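Local atomic coordinates of N-terminal acetyltransferase-like protein (Chaetomium thermophilum, PDB entry 5NNP), a protein that probably serves as the helical-repeat auxiliary subunit of a NatA-type N-terminal acetyltransferase complex, supporting its catalytic partner. Residues Arg392-Val397 against Ala415-His420; Ser446-Tyr451 against Leu462-Leu467. All blocks are in the same frame, centred on the assembly; numbering follows the deposited sequence.

Contact 1: Arg392-Val397 against Ala415-His420. With PO4 (phosphate ion), chain U.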
ATOM      1  N   ARG A 392      19.454 -30.317 -15.254  1.00 57.15           N
ATOM      2  CA  ARG A 392      19.642 -29.623 -16.515  1.00 52.72           C
ATOM      3  C   ARG A 392      19.800 -28.129 -16.297  1.00 53.96           C
ATOM      4  O   ARG A 392      20.536 -27.454 -17.029  1.00 51.44           O
ATOM      5  CB  ARG A 392      18.470 -29.897 -17.456  1.00 48.44           C
ATOM      6  CG  ARG A 392      18.336 -31.352 -17.820  1.00 51.62           C
ATOM      7  CD  ARG A 392      17.275 -31.584 -18.877  1.00 49.77           C
ATOM      8  NE  ARG A 392      17.481 -30.764 -20.060  1.00 54.41           N
ATOM      9  CZ  ARG A 392      16.682 -30.795 -21.118  1.00 61.18           C
ATOM     10  NH1 ARG A 392      15.639 -31.615 -21.134  1.00 65.20           N
ATOM     11  NH2 ARG A 392      16.924 -30.014 -22.161  1.00 63.27           N
ATOM     12  N   ALA A 393      19.105 -27.607 -15.296  1.00 38.31           N
ATOM     13  CA  ALA A 393      19.184 -26.189 -15.030  1.00 44.62           C
ATOM     14  C   ALA A 393      20.614 -25.847 -14.616  1.00 48.07           C
ATOM     15  O   ALA A 393      21.187 -24.854 -15.065  1.00 48.28           O
ATOM     16  CB  ALA A 393      18.173 -25.776 -13.949  1.00 49.62           C
ATOM     17  N   LEU A 394      21.188 -26.693 -13.771  1.00 51.17           N
ATOM     18  CA  LEU A 394      22.567 -26.527 -13.340  1.00 48.31           C
ATOM     19  C   LEU A 394      23.520 -26.495 -14.521  1.00 48.37           C
ATOM     20  O   LEU A 394      24.386 -25.619 -14.595  1.00 49.27           O
ATOM     21  CB  LEU A 394      22.972 -27.655 -12.400  1.00 54.45           C
ATOM     22  CG  LEU A 394      23.386 -27.223 -10.998  1.00 57.92           C
ATOM     23  CD1 LEU A 394      24.059 -28.367 -10.274  1.00 48.69           C
ATOM     24  CD2 LEU A 394      24.274 -25.991 -11.042  1.00 60.43           C
ATOM     25  N   GLU A 395      23.367 -27.459 -15.432  1.00 42.06           N
ATOM     26  CA  GLU A 395      24.229 -27.540 -16.607  1.00 46.83           C
ATOM     27  C   GLU A 395      24.179 -26.252 -17.409  1.00 56.51           C
ATOM     28  O   GLU A 395      25.222 -25.723 -17.789  1.00 62.51           O
ATOM     29  CB  GLU A 395      23.836 -28.705 -17.509  1.00 45.51           C
ATOM     30  CG  GLU A 395      23.807 -30.036 -16.818  1.00 62.22           C
ATOM     31  CD  GLU A 395      23.095 -31.088 -17.646  1.00 70.88           C
ATOM     32  OE1 GLU A 395      22.556 -30.734 -18.719  1.00 77.45           O
ATOM     33  OE2 GLU A 395      23.072 -32.263 -17.223  1.00 70.26           O
ATOM     34  N   TYR A 396      22.966 -25.760 -17.669  1.00 51.14           N
ATOM     35  CA  TYR A 396      22.787 -24.558 -18.475  1.00 51.25           C
ATOM     36  C   TYR A 396      23.377 -23.314 -17.814  1.00 51.23           C
ATOM     37  O   TYR A 396      23.976 -22.476 -18.492  1.00 55.67           O
ATOM     38  CB  TYR A 396      21.310 -24.314 -18.775  1.00 53.69           C
ATOM     39  CG  TYR A 396      20.737 -25.189 -19.864  1.00 54.79           C
ATOM     40  CD1 TYR A 396      21.189 -25.096 -21.172  1.00 59.89           C
ATOM     41  CD2 TYR A 396      19.726 -26.089 -19.590  1.00 53.59           C
ATOM     42  CE1 TYR A 396      20.652 -25.896 -22.174  1.00 56.02           C
ATOM     43  CE2 TYR A 396      19.192 -26.887 -20.573  1.00 56.28           C
ATOM     44  CZ  TYR A 396      19.653 -26.788 -21.862  1.00 52.47           C
ATOM     45  OH  TYR A 396      19.102 -27.582 -22.837  1.00 47.51           O
ATOM     46  N   VAL A 397      23.212 -23.183 -16.501  1.00 40.40           N
ATOM     47  CA  VAL A 397      23.747 -22.007 -15.831  1.00 39.82           C
ATOM     48  C   VAL A 397      25.273 -22.058 -15.814  1.00 38.55           C
ATOM     49  O   VAL A 397      25.928 -21.027 -15.947  1.00 45.59           O
ATOM     50  CB  VAL A 397      23.213 -21.851 -14.392  1.00 45.42           C
ATOM     51  CG1 VAL A 397      23.879 -20.691 -13.682  1.00 50.45           C
ATOM     52  CG2 VAL A 397      21.716 -21.633 -14.416  1.00 44.86           C
ATOM     53  N   ALA A 415      22.532 -20.029  -7.464  1.00 42.53           N
ATOM     54  CA  ALA A 415      22.161 -20.114  -6.055  1.00 43.03           C
ATOM     55  C   ALA A 415      20.722 -20.594  -5.859  1.00 43.83           C
ATOM     56  O   ALA A 415      20.434 -21.343  -4.926  1.00 56.41           O
ATOM     57  CB  ALA A 415      22.360 -18.742  -5.368  1.00 40.23           C
ATOM     58  N   ARG A 416      19.822 -20.149  -6.725  1.00 35.64           N
ATOM     59  CA  ARG A 416      18.404 -20.466  -6.579  1.00 46.18           C
ATOM     60  C   ARG A 416      18.153 -21.939  -6.878  1.00 48.18           C
ATOM     61  O   ARG A 416      17.249 -22.557  -6.313  1.00 49.03           O
ATOM     62  CB  ARG A 416      17.555 -19.578  -7.496  1.00 50.15           C
ATOM     63  CG  ARG A 416      16.059 -19.784  -7.354  1.00 53.25           C
ATOM     64  CD  ARG A 416      15.274 -18.816  -8.232  1.00 59.79           C
ATOM     65  NE  ARG A 416      15.306 -17.446  -7.721  1.00 62.86           N
ATOM     66  CZ  ARG A 416      16.095 -16.480  -8.189  1.00 70.19           C
ATOM     67  NH1 ARG A 416      16.930 -16.721  -9.194  1.00 76.60           N
ATOM     68  NH2 ARG A 416      16.042 -15.263  -7.653  1.00 74.97           N
ATOM     69  N   ILE A 417      18.975 -22.504  -7.756  1.00 42.10           N
ATOM     70  CA  ILE A 417      18.893 -23.920  -8.082  1.00 42.99           C
ATOM     71  C   ILE A 417      19.328 -24.742  -6.871  1.00 47.89           C
ATOM     72  O   ILE A 417      18.676 -25.738  -6.490  1.00 48.98           O
ATOM     73  CB  ILE A 417      19.754 -24.247  -9.319  1.00 43.45           C
ATOM     74  CG1 ILE A 417      19.269 -23.411 -10.506  1.00 46.94           C
ATOM     75  CG2 ILE A 417      19.702 -25.723  -9.660  1.00 46.99           C
ATOM     76  CD1 ILE A 417      20.022 -23.645 -11.792  1.00 48.04           C
ATOM     77  N   PHE A 418      20.419 -24.305  -6.247  1.00 51.63           N
ATOM     78  CA  PHE A 418      20.876 -24.929  -5.009  1.00 52.48           C
ATOM     79  C   PHE A 418      19.775 -24.890  -3.972  1.00 50.96           C
ATOM     80  O   PHE A 418      19.450 -25.913  -3.374  1.00 53.03           O
ATOM     81  CB  PHE A 418      22.122 -24.236  -4.473  1.00 46.94           C
ATOM     82  CG  PHE A 418      23.345 -24.497  -5.286  1.00 46.49           C
ATOM     83  CD1 PHE A 418      23.468 -25.677  -6.003  1.00 47.62           C
ATOM     84  CD2 PHE A 418      24.370 -23.567  -5.341  1.00 45.83           C
ATOM     85  CE1 PHE A 418      24.596 -25.931  -6.753  1.00 49.35           C
ATOM     86  CE2 PHE A 418      25.497 -23.809  -6.094  1.00 51.54           C
ATOM     87  CZ  PHE A 418      25.614 -24.995  -6.801  1.00 51.65           C
ATOM     88  N   LYS A 419      19.210 -23.703  -3.763  1.00 47.55           N
ATOM     89  CA  LYS A 419      18.048 -23.558  -2.896  1.00 56.48           C
ATOM     90  C   LYS A 419      17.003 -24.646  -3.177  1.00 54.80           C
ATOM     91  O   LYS A 419      16.585 -25.356  -2.266  1.00 49.84           O
ATOM     92  CB  LYS A 419      17.412 -22.175  -3.057  1.00 59.10           C
ATOM     93  CG  LYS A 419      16.381 -21.865  -1.974  1.00 55.79           C
ATOM     94  CD  LYS A 419      15.531 -20.662  -2.302  1.00 49.40           C
ATOM     95  CE  LYS A 419      14.311 -21.068  -3.108  1.00 52.49           C
ATOM     96  NZ  LYS A 419      13.470 -19.904  -3.528  1.00 56.52           N
ATOM     97  N   HIS A 420      16.603 -24.787  -4.440  1.00 54.35           N
ATOM     98  CA  HIS A 420      15.602 -25.787  -4.802  1.00 55.85           C
ATOM     99  C   HIS A 420      16.111 -27.203  -4.586  1.00 63.39           C
ATOM    100  O   HIS A 420      15.328 -28.104  -4.285  1.00 65.88           O
ATOM    101  CB  HIS A 420      15.157 -25.619  -6.248  1.00 55.34           C
ATOM    102  CG  HIS A 420      14.399 -24.355  -6.501  1.00 57.42           C
ATOM    103  ND1 HIS A 420      14.494 -23.654  -7.687  1.00 59.18           N
ATOM    104  CD2 HIS A 420      13.528 -23.668  -5.730  1.00 54.71           C
ATOM    105  CE1 HIS A 420      13.715 -22.591  -7.633  1.00 50.62           C
ATOM    106  NE2 HIS A 420      13.120 -22.572  -6.454  1.00 51.76           N
TER
HETATM  107  P   PO4 U 813      13.994 -16.089  -4.443  1.00 91.65           P
HETATM  108  O1  PO4 U 813      15.239 -16.930  -4.315  1.00 91.90           O
HETATM  109  O2  PO4 U 813      12.792 -17.003  -4.348  1.00 96.43           O
HETATM  110  O3  PO4 U 813      13.926 -15.066  -3.329  1.00 90.57           O
HETATM  111  O4  PO4 U 813      14.023 -15.372  -5.772  1.00 92.08           O
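I417 points across from helix 408-421 into the side of helix 390-403, between A393, L394 and V397. Its CG1 stands anti to the carbonyl carbon (chi1 -59°) and the chain then runs on extended, which carries CD1 onto the surface of the neighbouring helix. There the methyl lies 3.6 Å from A393 CB and 3.7 Å from V397 CG2. A393 and V397, one turn apart, both point toward the second helix, and the V397 and I417 side chains lie alongside each other, pointing opposite ways. The other branch of the isoleucine faces L394, with I417 CG2 4.2 Å from L394 CG. L394 in turn brings its CD2 obliquely to the ring of F418, 4.3 Å from CE1, closing that flank of the contact. The two segments run nearly antiparallel at 164°, their axes 10.1 Å apart. They join successive helices of a right-handed TPR-type alpha-solenoid, and 392-397 falls within a predicted TPR. Beyond the interface, Y396 packs on helix 369-381 and F418 on helix 424-436, so each helix is wedged between neighbours. R416 leaves the interface altogether. Bent at chi3, it presents one edge of its guanidinium in plane to the phosphate, where NE (3.1 Å) and NH2 (2.8 Å) both donate to O4, while K419 NZ approaches O2. The chemistry is thus divided: apolar side chains carry the contact, one methyl also lying against the backbone of A393 and L394, so that association rests on hydrophobic packing, whereas the basic groups of 415-420 are turned to an anion on another side of the helix.

Contact 2: Ser446-Tyr451 against Leu462-Leu467. With PO4 (phosphate ion), chain U.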
ATOM      1  N   SER A 446      20.191  -7.444  -1.050  1.00 38.95           N
ATOM      2  CA  SER A 446      18.993  -7.910  -0.349  1.00 33.39           C
ATOM      3  C   SER A 446      18.768  -9.416  -0.511  1.00 35.08           C
ATOM      4  O   SER A 446      18.342 -10.090   0.422  1.00 39.01           O
ATOM      5  CB  SER A 446      17.757  -7.147  -0.836  1.00 30.24           C
ATOM      6  OG  SER A 446      17.893  -5.754  -0.610  1.00 35.55           O
ATOM      7  N   LYS A 447      19.041  -9.933  -1.698  1.00 33.61           N
ATOM      8  CA  LYS A 447      18.941 -11.361  -1.963  1.00 37.94           C
ATOM      9  C   LYS A 447      19.899 -12.182  -1.096  1.00 42.26           C
ATOM     10  O   LYS A 447      19.540 -13.231  -0.546  1.00 39.82           O
ATOM     11  CB  LYS A 447      19.227 -11.625  -3.431  1.00 38.85           C
ATOM     12  CG  LYS A 447      17.999 -11.757  -4.261  1.00 45.37           C
ATOM     13  CD  LYS A 447      17.341 -13.081  -3.994  1.00 49.74           C
ATOM     14  CE  LYS A 447      16.014 -13.163  -4.719  1.00 58.68           C
ATOM     15  NZ  LYS A 447      14.967 -12.329  -4.055  1.00 57.75           N
ATOM     16  N   ALA A 448      21.126 -11.695  -0.978  1.00 32.07           N
ATOM     17  CA  ALA A 448      22.137 -12.422  -0.228  1.00 36.10           C
ATOM     18  C   ALA A 448      21.731 -12.482   1.241  1.00 40.21           C
ATOM     19  O   ALA A 448      21.724 -13.552   1.851  1.00 43.77           O
ATOM     20  CB  ALA A 448      23.522 -11.771  -0.401  1.00 31.56           C
ATOM     21  N   ALA A 449      21.359 -11.338   1.800  1.00 38.39           N
ATOM     22  CA  ALA A 449      20.874 -11.300   3.179  1.00 39.94           C
ATOM     23  C   ALA A 449      19.705 -12.269   3.414  1.00 38.11           C
ATOM     24  O   ALA A 449      19.651 -12.950   4.433  1.00 46.02           O
ATOM     25  CB  ALA A 449      20.466  -9.891   3.550  1.00 34.13           C
ATOM     26  N   LYS A 450      18.774 -12.322   2.470  1.00 34.37           N
ATOM     27  CA  LYS A 450      17.608 -13.177   2.595  1.00 37.12           C
ATOM     28  C   LYS A 450      18.042 -14.627   2.627  1.00 45.36           C
ATOM     29  O   LYS A 450      17.629 -15.399   3.506  1.00 40.99           O
ATOM     30  CB  LYS A 450      16.629 -12.943   1.445  1.00 37.27           C
ATOM     31  CG  LYS A 450      15.415 -13.873   1.451  1.00 39.17           C
ATOM     32  CD  LYS A 450      14.644 -13.773   0.139  1.00 47.22           C
ATOM     33  CE  LYS A 450      13.443 -14.713   0.099  1.00 57.93           C
ATOM     34  NZ  LYS A 450      12.556 -14.400  -1.059  1.00 64.10           N
ATOM     35  N   TYR A 451      18.889 -14.993   1.668  1.00 46.39           N
ATOM     36  CA  TYR A 451      19.427 -16.349   1.611  1.00 44.18           C
ATOM     37  C   TYR A 451      20.191 -16.735   2.887  1.00 44.12           C
ATOM     38  O   TYR A 451      20.112 -17.868   3.349  1.00 46.13           O
ATOM     39  CB  TYR A 451      20.308 -16.509   0.371  1.00 36.52           C
ATOM     40  CG  TYR A 451      19.489 -16.923  -0.827  1.00 42.52           C
ATOM     41  CD1 TYR A 451      18.308 -16.268  -1.130  1.00 45.99           C
ATOM     42  CD2 TYR A 451      19.873 -17.987  -1.634  1.00 49.25           C
ATOM     43  CE1 TYR A 451      17.534 -16.646  -2.200  1.00 43.99           C
ATOM     44  CE2 TYR A 451      19.102 -18.371  -2.717  1.00 48.23           C
ATOM     45  CZ  TYR A 451      17.933 -17.699  -2.988  1.00 45.36           C
ATOM     46  OH  TYR A 451      17.154 -18.076  -4.058  1.00 45.62           O
ATOM     47  N   LEU A 462      22.392  -9.560   8.801  1.00 41.11           N
ATOM     48  CA  LEU A 462      22.315  -8.183   9.268  1.00 34.83           C
ATOM     49  C   LEU A 462      23.571  -7.383   8.880  1.00 42.78           C
ATOM     50  O   LEU A 462      23.501  -6.181   8.634  1.00 41.85           O
ATOM     51  CB  LEU A 462      22.110  -8.157  10.787  1.00 37.09           C
ATOM     52  CG  LEU A 462      21.794  -6.808  11.454  1.00 45.07           C
ATOM     53  CD1 LEU A 462      20.628  -6.118  10.779  1.00 42.06           C
ATOM     54  CD2 LEU A 462      21.516  -6.958  12.951  1.00 36.48           C
ATOM     55  N   ALA A 463      24.722  -8.045   8.818  1.00 36.36           N
ATOM     56  CA  ALA A 463      25.945  -7.328   8.482  1.00 39.37           C
ATOM     57  C   ALA A 463      26.018  -7.069   6.977  1.00 48.90           C
ATOM     58  O   ALA A 463      26.625  -6.097   6.529  1.00 55.76           O
ATOM     59  CB  ALA A 463      27.158  -8.089   8.958  1.00 32.53           C
ATOM     60  N   THR A 464      25.395  -7.948   6.201  1.00 44.13           N
ATOM     61  CA  THR A 464      25.267  -7.740   4.767  1.00 40.98           C
ATOM     62  C   THR A 464      24.410  -6.496   4.498  1.00 46.07           C
ATOM     63  O   THR A 464      24.757  -5.632   3.683  1.00 42.80           O
ATOM     64  CB  THR A 464      24.632  -8.966   4.091  1.00 40.83           C
ATOM     65  OG1 THR A 464      25.382 -10.144   4.414  1.00 43.72           O
ATOM     66  CG2 THR A 464      24.555  -8.789   2.574  1.00 40.94           C
ATOM     67  N   MET A 465      23.282  -6.408   5.196  1.00 44.29           N
ATOM     68  CA  MET A 465      22.395  -5.274   5.021  1.00 40.42           C
ATOM     69  C   MET A 465      23.097  -3.996   5.479  1.00 42.53           C
ATOM     70  O   MET A 465      22.833  -2.916   4.948  1.00 42.49           O
ATOM     71  CB  MET A 465      21.090  -5.487   5.783  1.00 34.12           C
ATOM     72  CG  MET A 465      20.288  -6.686   5.317  1.00 39.81           C
ATOM     73  SD  MET A 465      19.305  -6.466   3.813  1.00 33.25           S
ATOM     74  CE  MET A 465      18.055  -5.311   4.383  1.00 42.36           C
ATOM     75  N   GLY A 466      23.995  -4.134   6.453  1.00 36.76           N
ATOM     76  CA  GLY A 466      24.786  -3.022   6.945  1.00 38.92           C
ATOM     77  C   GLY A 466      25.585  -2.334   5.848  1.00 45.20           C
ATOM     78  O   GLY A 466      25.955  -1.165   5.981  1.00 50.89           O
ATOM     79  N   LEU A 467      25.845  -3.045   4.750  1.00 37.26           N
ATOM     80  CA  LEU A 467      26.534  -2.431   3.625  1.00 34.37           C
ATOM     81  C   LEU A 467      25.701  -1.312   2.957  1.00 39.33           C
ATOM     82  O   LEU A 467      26.253  -0.466   2.253  1.00 44.00           O
ATOM     83  CB  LEU A 467      26.917  -3.489   2.595  1.00 30.74           C
ATOM     84  CG  LEU A 467      28.244  -4.263   2.761  1.00 37.03           C
ATOM     85  CD1 LEU A 467      28.784  -4.217   4.185  1.00 31.25           C
ATOM     86  CD2 LEU A 467      28.079  -5.702   2.291  1.00 28.35           C
TER
HETATM   87  P   PO4 U 813      13.994 -16.089  -4.443  1.00 91.65           P
HETATM   88  O1  PO4 U 813      15.239 -16.930  -4.315  1.00 91.90           O
HETATM   89  O2  PO4 U 813      12.792 -17.003  -4.348  1.00 96.43           O
HETATM   90  O3  PO4 U 813      13.926 -15.066  -3.329  1.00 90.57           O
HETATM   91  O4  PO4 U 813      14.023 -15.372  -5.772  1.00 92.08           O
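A449 and T464 bring the two backbones together, their CA atoms 5.9 Å apart where helix 442-454 meets helix 458-465 across a short turn. A449 points toward the second segment and its CB rests against M465, 3.6 Å from SD and 3.7 Å from CG. The methionine reaches it through a bend at chi2 (-79°), which lays SD alongside the alanine methyl and close to the backbone of S446. T464 faces A449 N and A448 CB with its CG2, 4.3 Å from the latter; its OG1 is held by Q452 and by the carbonyl of K460. Small residues on 446-451 thus allow the close approach of neighbouring helices in the alpha-solenoid, and W488 of helix 487-499 packs against both S446 and M465. From the same segment, two lysines reach a phosphate, probably a crystallisation ion. K450 gives a hydrogen bond from NZ to O3 (2.7 Å). K447 bends at chi2 and chi4 to bring its own NZ to that oxygen in a weak hydrogen bond, NZ to O3 3.0 Å. With an alanine here, the phosphate would probably lose one of the two lysine charges converging on O3, leaving K450 alone to bind that oxygen from this segment. Glycerol accepts a second bond from K447 NZ.

In the fold
Contact 1 closes before contact 2 opens along the chain, and their centres lie 21 Å apart on the same side of the chain's centre. Helices 390-403 and 408-421 form the first, helices 442-454 and 458-465 the second, and helix 424-436 packs against members of both pairs. All four segments lie within the range of the NatA auxiliary subunit family. The pairs touch directly where K419 and R416 meet Y451 and K447, and there both contacts reach the same phosphate. Basic groups of successive helices gather round this anion, which probably came from the crystallisation liquor; the site might be where a natural anionic ligand binds, as inositol hexakisphosphate does in related NatA complexes.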